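Local coordinates for protein putative O-GlcNAcase nagJ (Clostridium perfringens, PDB 6PV5) that probably hydrolyses terminal N-acetylhexosamine residues from glycans as a family 84 glycoside hydrolase, this chain carrying its catalytic barrel, at residues A[337-341]-A[354-360]; A[316-322]-A[363-368]. All blocks are in the same frame, centred on the assembly; numbering follows the deposited sequence.

Interaction 1: A[337-341]-A[354-360]; sequences TVPVE and KTYTKEF. With EDO (1,2-ethanediol), chain F.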
loop_
_atom_site.group_PDB
_atom_site.type_symbol
_atom_site.label_atom_id
_atom_site.label_comp_id
_atom_site.label_asym_id
_atom_site.label_seq_id
_atom_site.Cartn_x
_atom_site.Cartn_y
_atom_site.Cartn_z
ATOM N N THR A 337 12.156 -3.811 -14.459
ATOM C CA THR A 337 13.283 -4.588 -13.962
ATOM C C THR A 337 13.700 -4.103 -12.573
ATOM O O THR A 337 13.264 -3.047 -12.114
ATOM C CB THR A 337 14.463 -4.562 -14.949
ATOM O OG1 THR A 337 15.397 -5.563 -14.558
ATOM C CG2 THR A 337 15.181 -3.234 -15.014
ATOM N N VAL A 338 14.567 -4.888 -11.926
ATOM C CA VAL A 338 15.248 -4.466 -10.711
ATOM C C VAL A 338 16.695 -4.934 -10.809
ATOM O O VAL A 338 16.963 -6.099 -11.094
ATOM C CB VAL A 338 14.562 -4.951 -9.405
ATOM C CG1 VAL A 338 14.524 -6.462 -9.311
ATOM C CG2 VAL A 338 15.266 -4.406 -8.165
ATOM N N PRO A 339 17.670 -4.033 -10.560
ATOM C CA PRO A 339 19.084 -4.365 -10.708
ATOM C C PRO A 339 19.611 -5.213 -9.551
ATOM O O PRO A 339 18.933 -5.378 -8.534
ATOM C CB PRO A 339 19.807 -3.008 -10.727
ATOM C CG PRO A 339 18.739 -1.948 -10.552
ATOM C CD PRO A 339 17.446 -2.636 -10.188
ATOM N N VAL A 340 20.839 -5.720 -9.720
ATOM C CA VAL A 340 21.576 -6.363 -8.649
ATOM C C VAL A 340 21.844 -5.332 -7.544
ATOM O O VAL A 340 21.638 -5.634 -6.375
ATOM C CB VAL A 340 22.873 -7.018 -9.167
ATOM C CG1 VAL A 340 23.787 -7.464 -8.035
ATOM C CG2 VAL A 340 22.595 -8.177 -10.114
ATOM N N GLU A 341 22.289 -4.124 -7.927
ATOM C CA GLU A 341 22.554 -3.040 -6.990
ATOM C C GLU A 341 21.276 -2.223 -6.830
ATOM O O GLU A 341 21.098 -1.201 -7.486
ATOM C CB GLU A 341 23.785 -2.219 -7.424
ATOM C CG GLU A 341 25.095 -2.992 -7.323
ATOM C CD GLU A 341 26.381 -2.414 -7.917
ATOM O OE1 GLU A 341 26.335 -1.404 -8.664
ATOM O OE2 GLU A 341 27.444 -2.995 -7.643
ATOM N N LYS A 354 29.331 2.815 -9.157
ATOM C CA LYS A 354 30.004 1.518 -9.183
ATOM C C LYS A 354 29.906 0.872 -10.570
ATOM O O LYS A 354 29.015 1.192 -11.339
ATOM C CB LYS A 354 29.502 0.611 -8.055
ATOM C CG LYS A 354 30.329 0.712 -6.779
ATOM C CD LYS A 354 29.615 0.293 -5.528
ATOM C CE LYS A 354 29.682 -1.194 -5.267
ATOM N NZ LYS A 354 28.569 -1.619 -4.375
ATOM N N THR A 355 30.815 -0.062 -10.864
ATOM C CA THR A 355 30.911 -0.659 -12.188
ATOM C C THR A 355 29.583 -1.287 -12.612
ATOM O O THR A 355 29.085 -0.993 -13.701
ATOM C CB THR A 355 32.056 -1.678 -12.265
ATOM O OG1 THR A 355 33.224 -1.086 -11.704
ATOM C CG2 THR A 355 32.354 -2.135 -13.676
ATOM N N TYR A 356 28.999 -2.152 -11.770
ATOM C CA TYR A 356 27.774 -2.819 -12.205
ATOM C C TYR A 356 26.720 -1.801 -12.643
ATOM O O TYR A 356 26.103 -1.946 -13.701
ATOM C CB TYR A 356 27.252 -3.854 -11.194
ATOM C CG TYR A 356 25.845 -4.319 -11.505
ATOM C CD1 TYR A 356 25.621 -5.478 -12.231
ATOM C CD2 TYR A 356 24.743 -3.568 -11.131
ATOM C CE1 TYR A 356 24.336 -5.909 -12.538
ATOM C CE2 TYR A 356 23.454 -3.958 -11.470
ATOM C CZ TYR A 356 23.250 -5.139 -12.163
ATOM O OH TYR A 356 21.989 -5.536 -12.501
ATOM N N THR A 357 26.506 -0.771 -11.817
ATOM C CA THR A 357 25.446 0.194 -12.067
ATOM C C THR A 357 25.770 0.996 -13.322
ATOM O O THR A 357 24.867 1.346 -14.092
ATOM C CB THR A 357 25.218 1.121 -10.863
ATOM O OG1 THR A 357 24.671 0.330 -9.802
ATOM C CG2 THR A 357 24.263 2.257 -11.166
ATOM N N LYS A 358 27.063 1.314 -13.477
ATOM C CA LYS A 358 27.523 2.098 -14.608
ATOM C C LYS A 358 27.160 1.355 -15.897
ATOM O O LYS A 358 26.495 1.898 -16.756
ATOM C CB LYS A 358 29.025 2.367 -14.479
ATOM C CG LYS A 358 29.668 3.074 -15.660
ATOM C CD LYS A 358 31.140 3.369 -15.444
ATOM C CE LYS A 358 31.771 4.064 -16.633
ATOM N NZ LYS A 358 30.963 5.229 -17.071
ATOM N N GLU A 359 27.556 0.092 -15.974
ATOM C CA GLU A 359 27.343 -0.744 -17.141
ATOM C C GLU A 359 25.861 -1.051 -17.330
ATOM O O GLU A 359 25.355 -0.956 -18.448
ATOM C CB GLU A 359 28.190 -2.006 -16.998
ATOM C CG GLU A 359 29.663 -1.673 -16.868
ATOM C CD GLU A 359 30.593 -2.859 -16.994
ATOM O OE1 GLU A 359 30.094 -4.006 -16.922
ATOM O OE2 GLU A 359 31.820 -2.628 -17.162
ATOM N N PHE A 360 25.164 -1.400 -16.235
ATOM C CA PHE A 360 23.746 -1.705 -16.329
ATOM C C PHE A 360 22.976 -0.484 -16.836
ATOM O O PHE A 360 22.198 -0.597 -17.788
ATOM C CB PHE A 360 23.196 -2.314 -15.029
ATOM C CG PHE A 360 21.769 -2.806 -15.104
ATOM C CD1 PHE A 360 21.464 -4.052 -15.640
ATOM C CD2 PHE A 360 20.714 -2.019 -14.645
ATOM C CE1 PHE A 360 20.143 -4.489 -15.706
ATOM C CE2 PHE A 360 19.398 -2.464 -14.696
ATOM C CZ PHE A 360 19.115 -3.708 -15.221
HETATM C C1 EDO F . 30.767 -3.233 -8.319
HETATM O O1 EDO F . 29.659 -2.757 -9.030
HETATM C C2 EDO F . 30.825 -4.618 -8.656
HETATM O O2 EDO F . 30.886 -4.591 -10.061
HETATM O O HOH W 1 22.093 -0.383 -9.927
#
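Val340 lies over one face of the Tyr356 ring, its CB 3.9 Å from the ring centroid in a CH-pi contact, while its backbone N gives a nearly straight hydrogen bond (176°) to Tyr356 OH at 3.0 Å. Tyrosine suits this place because the ring offers a flat greasy surface and the hydroxyl a polar end; the same OH is also hydrogen-bonded with Gln314 OE1. Pro339, a compact apolar wedge, sets its CB at the edge of the tyrosine ring, 3.8 Å from Tyr356 CE2, and 4.0 Å from Phe360 CE2. Thr337 CG2 meets the edge of the phenylalanine ring at CZ.

Glu341 stretches past the tyrosine with an extended chain (chi2 170°) to reach the first turn of the helix. Its OE1 accepts a 2.7 Å hydrogen bond from Thr357 OG1 on the anti lone pair, and a weak one from Thr357 N. A water joins Glu341 O to Thr357 OG1. OE2 is well held by a salt bridge to Arg309 NH2, and a 1,2-ethanediol, probably from the crystallisation liquor, links it to Tyr356 N.

Packing is looser at the partly exposed arm of Lys354, the N-cap residue: its NZ makes a long salt bridge of 3.7 Å to Glu341 OE2 and is hydrogen-bonded to Ser346 O. The contact thus ties barrel strand 336-338 and the loop that follows it to the start of helix 355-363, with helices 311-326 and 385-395 closing around the aromatic part.

Interaction 2: A[316-322]-A[363-368]; sequences EVLNRFN and TLDKDI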
loop_
_atom_site.group_PDB
_atom_site.type_symbol
_atom_site.label_atom_id
_atom_site.label_comp_id
_atom_site.label_asym_id
_atom_site.label_seq_id
_atom_site.Cartn_x
_atom_site.Cartn_y
_atom_site.Cartn_z
ATOM N N GLU A 316 21.498 -6.291 -21.632
ATOM C CA GLU A 316 21.321 -6.735 -23.009
ATOM C C GLU A 316 20.157 -7.718 -23.131
ATOM O O GLU A 316 19.333 -7.559 -24.033
ATOM C CB GLU A 316 22.628 -7.250 -23.618
ATOM C CG GLU A 316 23.558 -6.110 -23.982
ATOM C CD GLU A 316 24.912 -6.545 -24.512
ATOM O OE1 GLU A 316 25.186 -7.774 -24.505
ATOM O OE2 GLU A 316 25.691 -5.649 -24.937
ATOM N N VAL A 317 20.081 -8.697 -22.210
ATOM C CA VAL A 317 18.959 -9.630 -22.159
ATOM C C VAL A 317 17.663 -8.832 -22.100
ATOM O O VAL A 317 16.735 -9.133 -22.844
ATOM C CB VAL A 317 19.068 -10.640 -20.996
ATOM C CG1 VAL A 317 17.717 -11.230 -20.604
ATOM C CG2 VAL A 317 20.079 -11.738 -21.289
ATOM N N LEU A 318 17.642 -7.779 -21.265
ATOM C CA LEU A 318 16.463 -6.937 -21.104
ATOM C C LEU A 318 16.133 -6.162 -22.385
ATOM O O LEU A 318 14.956 -5.991 -22.711
ATOM C CB LEU A 318 16.659 -5.951 -19.938
ATOM C CG LEU A 318 16.659 -6.522 -18.511
ATOM C CD1 LEU A 318 16.916 -5.408 -17.497
ATOM C CD2 LEU A 318 15.331 -7.198 -18.174
ATOM N N ASN A 319 17.151 -5.598 -23.049
ATOM C CA ASN A 319 16.918 -4.788 -24.252
ATOM C C ASN A 319 16.390 -5.669 -25.392
ATOM O O ASN A 319 15.445 -5.298 -26.079
ATOM C CB ASN A 319 18.184 -4.078 -24.756
ATOM C CG ASN A 319 18.799 -3.084 -23.788
ATOM O OD1 ASN A 319 18.116 -2.451 -22.981
ATOM N ND2 ASN A 319 20.105 -2.920 -23.883
ATOM N N ARG A 320 16.972 -6.858 -25.537
ATOM C CA ARG A 320 16.524 -7.822 -26.526
ATOM C C ARG A 320 15.078 -8.228 -26.258
ATOM O O ARG A 320 14.268 -8.239 -27.187
ATOM C CB ARG A 320 17.457 -9.030 -26.554
ATOM C CG ARG A 320 17.467 -9.753 -27.897
ATOM C CD ARG A 320 18.308 -11.012 -27.819
ATOM N NE ARG A 320 17.909 -11.967 -28.843
ATOM C CZ ARG A 320 18.476 -13.152 -29.008
ATOM N NH1 ARG A 320 19.477 -13.520 -28.230
ATOM N NH2 ARG A 320 18.048 -13.974 -29.950
ATOM N N PHE A 321 14.750 -8.519 -24.985
ATOM C CA PHE A 321 13.407 -8.945 -24.633
ATOM C C PHE A 321 12.428 -7.824 -24.947
ATOM O O PHE A 321 11.326 -8.071 -25.443
ATOM C CB PHE A 321 13.314 -9.394 -23.167
ATOM C CG PHE A 321 11.959 -9.935 -22.771
ATOM C CD1 PHE A 321 11.682 -11.289 -22.863
ATOM C CD2 PHE A 321 10.956 -9.087 -22.325
ATOM C CE1 PHE A 321 10.436 -11.786 -22.493
ATOM C CE2 PHE A 321 9.710 -9.582 -21.965
ATOM C CZ PHE A 321 9.450 -10.933 -22.050
ATOM N N ASN A 322 12.840 -6.594 -24.621
ATOM C CA ASN A 322 12.034 -5.407 -24.843
ATOM C C ASN A 322 11.793 -5.227 -26.348
ATOM O O ASN A 322 10.700 -4.840 -26.772
ATOM C CB ASN A 322 12.766 -4.196 -24.261
ATOM C CG ASN A 322 11.948 -2.931 -24.240
ATOM O OD1 ASN A 322 10.813 -2.915 -23.765
ATOM N ND2 ASN A 322 12.547 -1.842 -24.682
ATOM N N THR A 363 23.863 0.719 -20.538
ATOM C CA THR A 363 23.382 -0.191 -21.567
ATOM C C THR A 363 21.859 -0.187 -21.712
ATOM O O THR A 363 21.364 -0.396 -22.811
ATOM C CB THR A 363 23.856 -1.621 -21.299
ATOM O OG1 THR A 363 25.249 -1.512 -21.054
ATOM C CG2 THR A 363 23.603 -2.583 -22.437
ATOM N N LEU A 364 21.109 0.027 -20.623
ATOM C CA LEU A 364 19.695 -0.333 -20.589
ATOM C C LEU A 364 18.845 0.711 -21.306
ATOM O O LEU A 364 18.962 1.885 -20.991
ATOM C CB LEU A 364 19.259 -0.436 -19.122
ATOM C CG LEU A 364 17.839 -0.951 -18.885
ATOM C CD1 LEU A 364 17.750 -2.431 -19.247
ATOM C CD2 LEU A 364 17.401 -0.726 -17.433
ATOM N N ASP A 365 17.930 0.267 -22.196
ATOM C CA ASP A 365 16.991 1.142 -22.887
ATOM C C ASP A 365 16.154 1.976 -21.917
ATOM O O ASP A 365 15.544 1.449 -20.982
ATOM C CB ASP A 365 15.943 0.347 -23.674
ATOM C CG ASP A 365 16.416 -0.462 -24.872
ATOM O OD1 ASP A 365 17.593 -0.304 -25.287
ATOM O OD2 ASP A 365 15.577 -1.246 -25.401
ATOM N N LYS A 366 15.982 3.251 -22.264
ATOM C CA LYS A 366 15.381 4.259 -21.404
ATOM C C LYS A 366 13.893 4.028 -21.138
ATOM O O LYS A 366 13.348 4.570 -20.168
ATOM C CB LYS A 366 15.649 5.678 -21.914
ATOM C CG LYS A 366 17.098 6.144 -21.789
ATOM C CD LYS A 366 17.249 7.656 -21.720
ATOM C CE LYS A 366 18.527 8.205 -22.331
ATOM N NZ LYS A 366 19.724 7.401 -21.973
ATOM N N ASP A 367 13.222 3.236 -21.980
ATOM C CA ASP A 367 11.793 3.038 -21.788
ATOM C C ASP A 367 11.526 1.804 -20.916
ATOM O O ASP A 367 10.369 1.440 -20.698
ATOM C CB ASP A 367 11.044 3.071 -23.126
ATOM C CG ASP A 367 11.378 1.922 -24.062
ATOM O OD1 ASP A 367 12.307 1.127 -23.738
ATOM O OD2 ASP A 367 10.709 1.825 -25.117
ATOM N N ILE A 368 12.599 1.155 -20.430
ATOM C CA ILE A 368 12.470 0.075 -19.462
ATOM C C ILE A 368 12.438 0.688 -18.064
ATOM O O ILE A 368 13.286 1.507 -17.742
ATOM C CB ILE A 368 13.605 -0.954 -19.609
ATOM C CG1 ILE A 368 13.561 -1.654 -20.975
ATOM C CG2 ILE A 368 13.580 -1.942 -18.444
ATOM C CD1 ILE A 368 14.809 -2.468 -21.306
HETATM O O HOH W 2 9.598 -1.214 -21.973
#
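Asn319 reaches from helix 311-326 to the loop between helix 355-363 and strand 369-372 of the (beta/alpha)8 barrel, gripping it with both ends of its amide. Its CB is 3.9 Å from Asp365 OD1, and CG lies over the Asp365 carboxylate, the two planes stacked within 11° of each other. This stack is no bond: Asn319 OD1 and Asp365 OD1, two acceptors, are 3.2 Å apart. Instead, OD1 at the tip accepts a nearly straight hydrogen bond from Asp365 N at 2.8 Å, and it touches Ile368 CD1 as well. ND2 donates to Thr363 O at 3.0 Å, approaching from above the plane of that carbonyl. With CG anti to its own carbonyl carbon (chi1 -62°), the amide is brought across to the loop, where an asparagine can serve a donor and an acceptor at once.

One turn later the Asn322 side chain points at the loop, and its ND2 bonds to two carboxylates, Asp365 OD2 on the anti lone pair at 3.2 Å and Asp367 OD1 at 3.1 Å, while a water links Asn322 OD1 to Asp367 O. These aspartates belong to the type I turn 365-368.

On the buried side, Leu318 CD1 packs on Leu364 CD1 at 3.6 Å, and Ile368 CD1 fits against Leu318 CB; branched aliphatic residues suit this inner face, where all three also touch Thr337 of the barrel. Both asparagines are neutral, so the turn is held to the helix by directed amide hydrogen bonds, and the Asn322 N-H groups may ease the crowding of the two aspartate charges.

Interactions 1 and 2 brace the two ends of helix 355-363 in the (beta/alpha)8 barrel: its start is held to strand 336-338 and the loop that follows it, its exit to helix 311-326. Their centres are 13 Å apart, and they meet by packing: Thr337 OG1 lies 3.3 Å from Leu318 CD1, Phe360 CZ 3.6 Å from Leu318 CD1, and Thr337 CG2 4.0 Å from Ile368 CG2. Thr337 of interaction 1 thus packs against residues of interaction 2. Interaction 1 is the one near the probable catalytic site, the side chain of Val340 being about 8 Å from that of Asp305, the predicted proton donor; interaction 2 lies away from it.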